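Local structure of putative streptothricin acetyltransferase (Bacillus anthracis, 3PP9) at residues K94-W97 with A101-E104. The protein probably transfers an acetyl group from acetyl coenzyme A to streptothricin-type antibiotics, as a member of the GNAT acetyltransferase family. Sequence-based numbering, arbitrary orientation.
Sequences KKNW and AYIE. With PO4 (phosphate ion), chain E.
The ring of Y102 carries the ammonium of K94 over one face: K94 NZ lies 5.0 Å from the ring centroid, 17° off the normal, a cation-pi contact. K94 CE approaches the same ring obliquely, 3.8 Å from Y102 CD1. At the edge of the W97 indole, in its plane, lies O2 of a phosphate ion, probably from the crystallisation liquor; W97 NE1 donates to it over 3.1 Å in a nearly straight bond (168°). A second phosphate oxygen, O4, accepts N96 ND2 at 2.9 Å, so the anion joins the amide to the indole. The K94 and Y102 side chains run side by side. K94 leaves the backbone with CG between N and the carbonyl carbon (chi1 72°), and its extended chain carries NZ over the ring and to E104, whose OE2 makes a salt bridge with it at 3.5 Å. E104 bends at chi2, so that OE2 meets the K94 chain at a slant, nearer to CD (3.1 Å) than to NZ. Beneath, K94 and Y102 form an antiparallel hydrogen-bonded pair, K94 N to Y102 O at 3.0 Å and Y102 N to K94 O at 2.8 Å; K95 and A101 follow as a non-hydrogen-bonded pair. These pairs are the last before the turn of the hairpin of strands 86-95 and 101-108, whose second strand is the middle one of the seven-stranded GNAT sheet. Strand 136-142, next in the sheet and parallel to 101-108, touches Y102 with M138 and E140, while W97 meets Y167 of the second subunit edge-to-face. In this conformer, one of two, the K94 ammonium lies loosely between a carboxylate and a pi face, which would probably favour its charged form; the N-H groups of N96 and W97 could take up an anion, consistent with the bound phosphate.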
loop_
_atom_site.group_PDB
_atom_site.type_symbol
_atom_site.label_atom_id
_atom_site.label_comp_id
_atom_site.label_asym_id
_atom_site.label_seq_id
_atom_site.Cartn_x
_atom_site.Cartn_y
_atom_site.Cartn_z
ATOM N N LYS A 94 11.394 -6.748 3.896
ATOM C CA LYS A 94 11.126 -5.952 5.092
ATOM C C LYS A 94 9.924 -6.590 5.773
ATOM O O LYS A 94 9.264 -7.472 5.203
ATOM C CB LYS A 94 10.743 -4.507 4.798
ATOM C CG LYS A 94 9.378 -4.336 4.208
ATOM C CD LYS A 94 8.953 -2.871 4.189
ATOM C CE LYS A 94 7.552 -2.719 3.609
ATOM N NZ LYS A 94 7.110 -1.294 3.572
ATOM N N LYS A 95 9.691 -6.212 7.023
ATOM C CA LYS A 95 8.497 -6.665 7.732
ATOM C C LYS A 95 7.483 -5.552 7.538
ATOM O O LYS A 95 7.767 -4.391 7.834
ATOM C CB LYS A 95 8.781 -6.898 9.205
ATOM C CG LYS A 95 7.581 -7.414 9.954
ATOM C CD LYS A 95 7.951 -7.606 11.402
ATOM C CE LYS A 95 6.815 -8.152 12.216
ATOM N NZ LYS A 95 7.268 -8.363 13.628
ATOM N N ASN A 96 6.294 -5.896 7.062
ATOM C CA ASN A 96 5.244 -4.915 6.790
ATOM C C ASN A 96 4.345 -4.649 8.000
ATOM O O ASN A 96 4.366 -5.391 8.975
ATOM C CB ASN A 96 4.389 -5.441 5.635
ATOM C CG ASN A 96 3.607 -4.361 4.943
ATOM O OD1 ASN A 96 4.056 -3.219 4.877
ATOM N ND2 ASN A 96 2.463 -4.717 4.376
ATOM N N TRP A 97 3.527 -3.600 7.929
ATOM C CA TRP A 97 2.608 -3.280 9.035
ATOM C C TRP A 97 1.625 -4.403 9.393
ATOM O O TRP A 97 1.165 -4.472 10.529
ATOM C CB TRP A 97 1.800 -2.013 8.734
ATOM C CG TRP A 97 0.872 -2.138 7.553
ATOM C CD1 TRP A 97 1.151 -1.823 6.260
ATOM C CD2 TRP A 97 -0.483 -2.599 7.570
ATOM N NE1 TRP A 97 0.055 -2.066 5.463
ATOM C CE2 TRP A 97 -0.959 -2.548 6.242
ATOM C CE3 TRP A 97 -1.336 -3.064 8.573
ATOM C CZ2 TRP A 97 -2.251 -2.935 5.899
ATOM C CZ3 TRP A 97 -2.614 -3.451 8.231
ATOM C CH2 TRP A 97 -3.059 -3.388 6.903
ATOM N N ALA A 101 6.076 -10.648 5.660
ATOM C CA ALA A 101 7.341 -10.295 5.049
ATOM C C ALA A 101 6.890 -9.667 3.725
ATOM O O ALA A 101 5.922 -10.131 3.117
ATOM C CB ALA A 101 8.168 -11.510 4.792
ATOM N N TYR A 102 7.580 -8.621 3.297
ATOM C CA TYR A 102 7.254 -7.895 2.070
ATOM C C TYR A 102 8.487 -7.874 1.172
ATOM O O TYR A 102 9.570 -7.451 1.583
ATOM C CB TYR A 102 6.845 -6.459 2.450
ATOM C CG TYR A 102 6.348 -5.608 1.318
ATOM C CD1 TYR A 102 7.234 -4.929 0.492
ATOM C CD2 TYR A 102 4.992 -5.449 1.099
ATOM C CE1 TYR A 102 6.782 -4.130 -0.543
ATOM C CE2 TYR A 102 4.536 -4.668 0.039
ATOM C CZ TYR A 102 5.437 -4.019 -0.768
ATOM O OH TYR A 102 4.982 -3.231 -1.806
ATOM N N ILE A 103 8.309 -8.325 -0.065
ATOM C CA ILE A 103 9.406 -8.335 -1.021
ATOM C C ILE A 103 9.438 -6.992 -1.733
ATOM O O ILE A 103 8.572 -6.685 -2.544
ATOM C CB ILE A 103 9.250 -9.445 -2.068
ATOM C CG1 ILE A 103 9.133 -10.823 -1.417
ATOM C CG2 ILE A 103 10.438 -9.356 -3.063
ATOM C CD1 ILE A 103 8.837 -11.961 -2.416
ATOM N N GLU A 104 10.451 -6.197 -1.421
ATOM C CA GLU A 104 10.630 -4.898 -2.034
ATOM C C GLU A 104 11.168 -5.039 -3.447
ATOM O O GLU A 104 10.849 -4.211 -4.313
ATOM C CB GLU A 104 11.618 -4.076 -1.227
ATOM C CG GLU A 104 11.112 -3.669 0.143
ATOM C CD GLU A 104 10.080 -2.568 0.113
ATOM O OE1 GLU A 104 9.816 -1.981 -0.954
ATOM O OE2 GLU A 104 9.528 -2.275 1.182
HETATM P P PO4 E . 0.726 -2.244 1.762
HETATM O O1 PO4 E . 2.190 -1.875 1.689
HETATM O O2 PO4 E . -0.042 -1.186 2.522
HETATM O O3 PO4 E . 0.210 -2.396 0.356
HETATM O O4 PO4 E . 0.604 -3.549 2.508
#